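Local coordinates for protein GNA33 (Neisseria gonorrhoeae FA 1090, PDB 2G5D) that probably cleaves the beta-1,4 bond between N-acetylmuramic acid and N-acetylglucosamine in peptidoglycan as a lytic transglycosylase, leaving a 1,6-anhydro end, at residues V269-Y274 against Q289-Y294; K278-L283 against A303-Q308. All coordinates share one frame; numbering follows the deposited sequence.

Interaction 1. Residues V269-Y274 against Q289-Y294; sequences VSIGRY and QGIKAY
Ile271 and Ile291 meet by their outermost methyls, CD1 of Ile271 lying 3.9 Å from CD1 of Ile291, while the two side chains run at a slant to one another. Both start out toward the opposite segment. In Ile271 the longer branch sits between the backbone N and the carbonyl carbon (chi1 61°), and a nearly extended chi2 carries its last methyl across the gap. The second apolar touch is looser: CD1 of Ile291 comes to 4.4 Å from CA of Gly272. The nearest CA atoms of the two segments, those of Gly272 and Ile291, are 7.9 Å apart. Apolar neighbours fill in around the pair, Phe238 beside Ile271, and Val235 and Phe239 beside Ile291, all from helix 234-243.

Polar bonds stay within the segments or go outside them. Ser270 is the N-cap of helix 271-276, its OG accepting a weak bond from Arg273 N at 3.4 Å. Outside, Gly272 O takes a hydrogen bond from Thr286 OG1, and Lys292 forms a salt bridge with Glu236. This is helix-to-helix hydrophobic packing, in which short helix 271-276 and helix 288-297 share a buried apolar layer with helix 234-243 in the MltA-specific insert domain.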
ATOM      1  N   VAL A 269       1.357  13.101 -10.356  1.00 30.97           N
ATOM      2  CA  VAL A 269       2.583  13.734 -10.839  1.00 31.02           C
ATOM      3  C   VAL A 269       3.541  13.937  -9.665  1.00 31.36           C
ATOM      4  O   VAL A 269       3.140  14.432  -8.612  1.00 31.09           O
ATOM      5  CB  VAL A 269       2.298  15.091 -11.550  1.00 30.84           C
ATOM      6  CG1 VAL A 269       3.599  15.831 -11.871  1.00 30.22           C
ATOM      7  CG2 VAL A 269       1.474  14.876 -12.814  1.00 29.38           C
ATOM      8  N   SER A 270       4.799  13.539  -9.844  1.00 31.97           N
ATOM      9  CA  SER A 270       5.830  13.814  -8.844  1.00 32.51           C
ATOM     10  C   SER A 270       6.176  15.314  -8.761  1.00 32.76           C
ATOM     11  O   SER A 270       6.689  15.902  -9.714  1.00 33.04           O
ATOM     12  CB  SER A 270       7.095  13.004  -9.126  1.00 32.60           C
ATOM     13  OG  SER A 270       8.041  13.192  -8.093  1.00 32.23           O
ATOM     14  N   ILE A 271       5.883  15.917  -7.614  1.00 33.04           N
ATOM     15  CA  ILE A 271       6.247  17.309  -7.337  1.00 33.46           C
ATOM     16  C   ILE A 271       7.764  17.467  -7.170  1.00 34.05           C
ATOM     17  O   ILE A 271       8.323  18.516  -7.488  1.00 34.46           O
ATOM     18  CB  ILE A 271       5.481  17.894  -6.105  1.00 33.46           C
ATOM     19  CG1 ILE A 271       5.784  17.102  -4.815  1.00 33.37           C
ATOM     20  CG2 ILE A 271       3.962  17.977  -6.399  1.00 32.64           C
ATOM     21  CD1 ILE A 271       5.533  17.881  -3.504  1.00 32.98           C
ATOM     22  N   GLY A 272       8.417  16.414  -6.677  1.00 34.42           N
ATOM     23  CA  GLY A 272       9.876  16.349  -6.597  1.00 34.91           C
ATOM     24  C   GLY A 272      10.588  16.447  -7.938  1.00 34.97           C
ATOM     25  O   GLY A 272      11.634  17.084  -8.038  1.00 34.77           O
ATOM     26  N   ARG A 273      10.016  15.816  -8.963  1.00 35.48           N
ATOM     27  CA  ARG A 273      10.537  15.907 -10.327  1.00 36.26           C
ATOM     28  C   ARG A 273      10.185  17.249 -10.947  1.00 36.50           C
ATOM     29  O   ARG A 273      10.943  17.767 -11.766  1.00 36.84           O
ATOM     30  CB  ARG A 273      10.028  14.763 -11.214  1.00 36.06           C
ATOM     31  CG  ARG A 273      10.596  13.392 -10.863  1.00 36.54           C
ATOM     32  CD  ARG A 273      10.195  12.309 -11.875  1.00 37.28           C
ATOM     33  NE  ARG A 273       9.982  11.031 -11.200  1.00 39.30           N
ATOM     34  CZ  ARG A 273       8.789  10.475 -10.985  1.00 40.50           C
ATOM     35  NH1 ARG A 273       7.676  11.056 -11.430  1.00 40.62           N
ATOM     36  NH2 ARG A 273       8.709   9.320 -10.334  1.00 41.66           N
ATOM     37  N   TYR A 274       9.038  17.809 -10.559  1.00 36.83           N
ATOM     38  CA  TYR A 274       8.653  19.149 -10.999  1.00 37.30           C
ATOM     39  C   TYR A 274       9.625  20.219 -10.481  1.00 37.52           C
ATOM     40  O   TYR A 274      10.086  21.071 -11.245  1.00 38.27           O
ATOM     41  CB  TYR A 274       7.216  19.486 -10.586  1.00 37.12           C
ATOM     42  CG  TYR A 274       6.829  20.921 -10.890  1.00 37.10           C
ATOM     43  CD1 TYR A 274       6.445  21.296 -12.177  1.00 36.96           C
ATOM     44  CD2 TYR A 274       6.869  21.908  -9.897  1.00 36.29           C
ATOM     45  CE1 TYR A 274       6.099  22.618 -12.476  1.00 37.28           C
ATOM     46  CE2 TYR A 274       6.524  23.234 -10.183  1.00 36.61           C
ATOM     47  CZ  TYR A 274       6.139  23.577 -11.478  1.00 36.96           C
ATOM     48  OH  TYR A 274       5.792  24.877 -11.785  1.00 37.13           O
ATOM     49  N   GLN A 289      11.125  16.094   3.673  1.00 35.19           N
ATOM     50  CA  GLN A 289      11.728  17.028   4.620  1.00 34.72           C
ATOM     51  C   GLN A 289      12.417  18.224   3.936  1.00 34.15           C
ATOM     52  O   GLN A 289      12.398  19.342   4.457  1.00 33.56           O
ATOM     53  CB  GLN A 289      12.707  16.269   5.532  1.00 34.88           C
ATOM     54  CG  GLN A 289      12.158  14.931   6.093  1.00 34.89           C
ATOM     55  CD  GLN A 289      12.332  13.738   5.135  1.00 35.17           C
ATOM     56  OE1 GLN A 289      13.389  13.562   4.520  1.00 34.93           O
ATOM     57  NE2 GLN A 289      11.294  12.904   5.024  1.00 34.72           N
ATOM     58  N   GLY A 290      13.024  17.971   2.778  1.00 33.79           N
ATOM     59  CA  GLY A 290      13.616  19.018   1.949  1.00 33.00           C
ATOM     60  C   GLY A 290      12.582  19.903   1.262  1.00 32.66           C
ATOM     61  O   GLY A 290      12.787  21.105   1.113  1.00 32.74           O
ATOM     62  N   ILE A 291      11.463  19.321   0.837  1.00 31.95           N
ATOM     63  CA  ILE A 291      10.369  20.122   0.280  1.00 31.03           C
ATOM     64  C   ILE A 291       9.695  20.943   1.394  1.00 31.13           C
ATOM     65  O   ILE A 291       9.353  22.118   1.207  1.00 30.74           O
ATOM     66  CB  ILE A 291       9.354  19.246  -0.517  1.00 31.13           C
ATOM     67  CG1 ILE A 291      10.056  18.578  -1.702  1.00 30.41           C
ATOM     68  CG2 ILE A 291       8.170  20.074  -1.006  1.00 30.16           C
ATOM     69  CD1 ILE A 291       9.254  17.485  -2.388  1.00 29.88           C
ATOM     70  N   LYS A 292       9.533  20.329   2.558  1.00 31.00           N
ATOM     71  CA  LYS A 292       8.968  21.009   3.707  1.00 31.93           C
ATOM     72  C   LYS A 292       9.784  22.259   4.087  1.00 32.41           C
ATOM     73  O   LYS A 292       9.207  23.333   4.302  1.00 32.68           O
ATOM     74  CB  LYS A 292       8.845  20.045   4.890  1.00 32.03           C
ATOM     75  CG  LYS A 292       8.294  20.680   6.150  1.00 32.67           C
ATOM     76  CD  LYS A 292       8.344  19.713   7.309  1.00 33.11           C
ATOM     77  CE  LYS A 292       7.867  20.397   8.563  1.00 34.23           C
ATOM     78  NZ  LYS A 292       7.684  19.447   9.678  1.00 35.65           N
ATOM     79  N   ALA A 293      11.112  22.114   4.139  1.00 32.71           N
ATOM     80  CA  ALA A 293      12.011  23.223   4.478  1.00 32.82           C
ATOM     81  C   ALA A 293      12.072  24.297   3.380  1.00 33.10           C
ATOM     82  O   ALA A 293      12.083  25.503   3.683  1.00 33.13           O
ATOM     83  CB  ALA A 293      13.404  22.708   4.822  1.00 32.97           C
ATOM     84  N   TYR A 294      12.094  23.865   2.116  1.00 32.76           N
ATOM     85  CA  TYR A 294      12.057  24.797   0.987  1.00 32.63           C
ATOM     86  C   TYR A 294      10.774  25.649   1.005  1.00 32.90           C
ATOM     87  O   TYR A 294      10.803  26.841   0.704  1.00 32.91           O
ATOM     88  CB  TYR A 294      12.203  24.063  -0.360  1.00 31.87           C
ATOM     89  CG  TYR A 294      12.062  24.981  -1.567  1.00 31.46           C
ATOM     90  CD1 TYR A 294      13.177  25.574  -2.150  1.00 31.69           C
ATOM     91  CD2 TYR A 294      10.802  25.275  -2.107  1.00 29.94           C
ATOM     92  CE1 TYR A 294      13.048  26.432  -3.247  1.00 31.08           C
ATOM     93  CE2 TYR A 294      10.663  26.122  -3.195  1.00 29.55           C
ATOM     94  CZ  TYR A 294      11.785  26.699  -3.762  1.00 30.44           C
ATOM     95  OH  TYR A 294      11.645  27.547  -4.847  1.00 29.49           O
TER

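Interaction 2. Residues K278-L283 against A303-Q308; sequences KGYLKL and AEVLGQ
The irregular segment 278-283 passes the helical turn of 303-308 at some distance, its nearest CA pair, Tyr280 and Val305, being 9.9 Å apart, and side chains alone bridge the gap. Tyr280 and Glu304 meet head-on across it. Tyr280 OH donates a 2.8 Å hydrogen bond to Glu304 OE2, which accepts through its syn lone pair, on the side of the other carboxylate oxygen. The ring and carboxylate planes are turned 69° apart, and OE2 lies near the ring plane, at its edge, 3.4 Å from CE1 of Tyr280. Glu304 attains this reach by holding CG anti to its backbone N (chi1 178°) and staying extended beyond CG.

On the CD1-CE1 side of the same ring, Val305 CG2 makes an oblique apolar contact with Tyr280 CE1 at 4.1 Å, the two side chains running antiparallel alongside each other. Within its own segment, CB of Lys278 rests over one ring face toward the rim, 3.4 Å above the plane; a cis peptide between Lys278 and Gly279 lies in the turn that joins this lysine to Tyr280. On the helical side, Gln308 turns its amide back to give NE2 to the carbonyl O of Glu304 at 3.1 Å, the donor tilted 28° from the carbonyl plane.

The carboxylate has further partners: OE2 also hydrogen-bonds Tyr274 OH, and OE1 forms a salt bridge with Arg301. Lys278 NZ, weakly bonded to Tyr274 OH, stays 4.6 Å from Glu304 OE2. Two phenols on OE2 and a guanidinium on OE1 would be expected to stabilise a charged carboxylate and restrict its rotation. A single hydrogen bond from Tyr280, backed by the Val305 contact, ties the loop to the helical turn, and Tyr274 ties helix 271-276 to the same oxygen.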
ATOM      1  N   LYS A 278      12.850  23.076 -12.326  1.00 39.90           N
ATOM      2  CA  LYS A 278      12.212  24.397 -12.271  1.00 39.22           C
ATOM      3  C   LYS A 278      13.084  25.645 -11.995  1.00 38.66           C
ATOM      4  O   LYS A 278      12.664  26.745 -12.356  1.00 38.93           O
ATOM      5  CB  LYS A 278      10.971  24.379 -11.374  1.00 39.13           C
ATOM      6  CG  LYS A 278       9.673  24.174 -12.147  1.00 39.25           C
ATOM      7  CD  LYS A 278       9.365  25.352 -13.072  1.00 39.48           C
ATOM      8  CE  LYS A 278       8.239  25.014 -14.036  1.00 39.57           C
ATOM      9  NZ  LYS A 278       7.432  26.211 -14.415  1.00 39.21           N
ATOM     10  N   GLY A 279      14.249  25.538 -11.345  1.00 37.96           N
ATOM     11  CA  GLY A 279      14.754  24.357 -10.660  1.00 36.66           C
ATOM     12  C   GLY A 279      14.944  24.753  -9.212  1.00 36.22           C
ATOM     13  O   GLY A 279      16.004  25.245  -8.823  1.00 35.89           O
ATOM     14  N   TYR A 280      13.893  24.538  -8.421  1.00 35.78           N
ATOM     15  CA  TYR A 280      13.802  25.030  -7.050  1.00 35.37           C
ATOM     16  C   TYR A 280      14.682  24.263  -6.076  1.00 35.72           C
ATOM     17  O   TYR A 280      15.315  24.853  -5.205  1.00 35.64           O
ATOM     18  CB  TYR A 280      12.342  25.003  -6.587  1.00 34.74           C
ATOM     19  CG  TYR A 280      11.397  25.720  -7.528  1.00 33.97           C
ATOM     20  CD1 TYR A 280      10.166  25.154  -7.881  1.00 32.51           C
ATOM     21  CD2 TYR A 280      11.740  26.966  -8.076  1.00 32.58           C
ATOM     22  CE1 TYR A 280       9.298  25.814  -8.751  1.00 31.71           C
ATOM     23  CE2 TYR A 280      10.888  27.626  -8.949  1.00 32.01           C
ATOM     24  CZ  TYR A 280       9.674  27.051  -9.281  1.00 32.23           C
ATOM     25  OH  TYR A 280       8.843  27.706 -10.143  1.00 32.14           O
ATOM     26  N   LEU A 281      14.700  22.943  -6.222  1.00 36.22           N
ATOM     27  CA  LEU A 281      15.613  22.084  -5.475  1.00 36.54           C
ATOM     28  C   LEU A 281      16.343  21.161  -6.439  1.00 36.91           C
ATOM     29  O   LEU A 281      15.910  20.986  -7.578  1.00 37.15           O
ATOM     30  CB  LEU A 281      14.848  21.239  -4.453  1.00 36.19           C
ATOM     31  CG  LEU A 281      14.375  21.866  -3.144  1.00 36.18           C
ATOM     32  CD1 LEU A 281      13.646  20.814  -2.325  1.00 37.06           C
ATOM     33  CD2 LEU A 281      15.534  22.458  -2.344  1.00 37.07           C
ATOM     34  N   LYS A 282      17.451  20.583  -5.980  1.00 37.20           N
ATOM     35  CA  LYS A 282      18.093  19.477  -6.685  1.00 37.50           C
ATOM     36  C   LYS A 282      17.359  18.180  -6.307  1.00 37.85           C
ATOM     37  O   LYS A 282      16.842  18.060  -5.188  1.00 37.89           O
ATOM     38  CB  LYS A 282      19.580  19.403  -6.333  1.00 37.29           C
ATOM     39  CG  LYS A 282      20.351  20.670  -6.674  1.00 37.34           C
ATOM     40  CD  LYS A 282      21.850  20.435  -6.772  1.00 37.73           C
ATOM     41  CE  LYS A 282      22.549  21.650  -7.372  1.00 37.67           C
ATOM     42  NZ  LYS A 282      24.000  21.408  -7.625  1.00 38.99           N
ATOM     43  N   LEU A 283      17.301  17.225  -7.236  1.00 38.11           N
ATOM     44  CA  LEU A 283      16.547  15.971  -7.030  1.00 38.49           C
ATOM     45  C   LEU A 283      17.220  15.030  -6.016  1.00 38.78           C
ATOM     46  O   LEU A 283      17.017  13.814  -6.042  1.00 39.18           O
ATOM     47  CB  LEU A 283      16.306  15.259  -8.372  1.00 38.40           C
ATOM     48  CG  LEU A 283      15.249  14.146  -8.462  1.00 38.41           C
ATOM     49  CD1 LEU A 283      13.878  14.708  -8.804  1.00 38.28           C
ATOM     50  CD2 LEU A 283      15.665  13.091  -9.488  1.00 38.02           C
ATOM     51  N   ALA A 303       1.490  26.840  -3.514  1.00 27.13           N
ATOM     52  CA  ALA A 303       0.301  26.531  -4.323  1.00 27.23           C
ATOM     53  C   ALA A 303       0.688  25.913  -5.670  1.00 27.38           C
ATOM     54  O   ALA A 303       0.205  24.832  -6.033  1.00 27.08           O
ATOM     55  CB  ALA A 303      -0.555  27.782  -4.517  1.00 26.85           C
ATOM     56  N   GLU A 304       1.585  26.588  -6.383  1.00 27.29           N
ATOM     57  CA  GLU A 304       2.095  26.145  -7.678  1.00 27.63           C
ATOM     58  C   GLU A 304       2.582  24.689  -7.697  1.00 27.96           C
ATOM     59  O   GLU A 304       2.222  23.913  -8.583  1.00 28.18           O
ATOM     60  CB  GLU A 304       3.252  27.061  -8.064  1.00 27.37           C
ATOM     61  CG  GLU A 304       3.959  26.729  -9.356  1.00 26.69           C
ATOM     62  CD  GLU A 304       5.339  27.355  -9.410  1.00 24.79           C
ATOM     63  OE1 GLU A 304       5.513  28.465  -8.867  1.00 25.41           O
ATOM     64  OE2 GLU A 304       6.250  26.731  -9.981  1.00 23.95           O
ATOM     65  N   VAL A 305       3.429  24.344  -6.732  1.00 28.46           N
ATOM     66  CA  VAL A 305       4.117  23.068  -6.713  1.00 28.60           C
ATOM     67  C   VAL A 305       3.144  21.955  -6.328  1.00 29.43           C
ATOM     68  O   VAL A 305       3.066  20.939  -7.032  1.00 29.61           O
ATOM     69  CB  VAL A 305       5.356  23.089  -5.775  1.00 29.01           C
ATOM     70  CG1 VAL A 305       5.880  21.675  -5.522  1.00 28.23           C
ATOM     71  CG2 VAL A 305       6.457  23.942  -6.378  1.00 28.11           C
ATOM     72  N   LEU A 306       2.389  22.174  -5.245  1.00 29.59           N
ATOM     73  CA  LEU A 306       1.374  21.212  -4.781  1.00 30.03           C
ATOM     74  C   LEU A 306       0.290  20.963  -5.834  1.00 29.97           C
ATOM     75  O   LEU A 306      -0.092  19.819  -6.077  1.00 30.70           O
ATOM     76  CB  LEU A 306       0.768  21.660  -3.450  1.00 29.77           C
ATOM     77  CG  LEU A 306       1.359  21.081  -2.151  1.00 30.44           C
ATOM     78  CD1 LEU A 306       2.881  21.020  -2.120  1.00 29.83           C
ATOM     79  CD2 LEU A 306       0.840  21.837  -0.950  1.00 30.83           C
ATOM     80  N   GLY A 307      -0.170  22.032  -6.482  1.00 29.33           N
ATOM     81  CA  GLY A 307      -1.129  21.917  -7.574  1.00 29.16           C
ATOM     82  C   GLY A 307      -0.693  21.140  -8.813  1.00 28.68           C
ATOM     83  O   GLY A 307      -1.518  20.801  -9.639  1.00 28.78           O
ATOM     84  N   GLN A 308       0.599  20.862  -8.956  1.00 28.51           N
ATOM     85  CA  GLN A 308       1.083  20.081 -10.103  1.00 28.80           C
ATOM     86  C   GLN A 308       0.639  18.607 -10.075  1.00 28.65           C
ATOM     87  O   GLN A 308       0.555  17.964 -11.121  1.00 29.06           O
ATOM     88  CB  GLN A 308       2.610  20.173 -10.233  1.00 28.49           C
ATOM     89  CG  GLN A 308       3.119  21.588 -10.493  1.00 28.84           C
ATOM     90  CD  GLN A 308       2.514  22.230 -11.739  1.00 29.34           C
ATOM     91  OE1 GLN A 308       2.455  21.611 -12.800  1.00 28.81           O
ATOM     92  NE2 GLN A 308       2.073  23.487 -11.610  1.00 29.78           N
TER

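Overall arrangement
Interaction 1 is buried and wholly apolar across its segments, whereas interaction 2 is partly buried and combines a directed polar bond with a smaller apolar touch. Their centres lie 6 Å apart and their segments alternate along the chain, so helix 271-276, the loop behind it, helix 288-297 and helix 302-306 are interlaced in the MltA-specific insert domain. Direct ties join them: Tyr274 of interaction 1 reaches the carboxylate at the heart of interaction 2, and Ile271 packs against Val305. Tyr294 OH also lies against CB of Tyr280. Aliphatic contact thus dominates next to helix 234-243, and hydroxyl-carboxylate chemistry takes over toward the less buried loop.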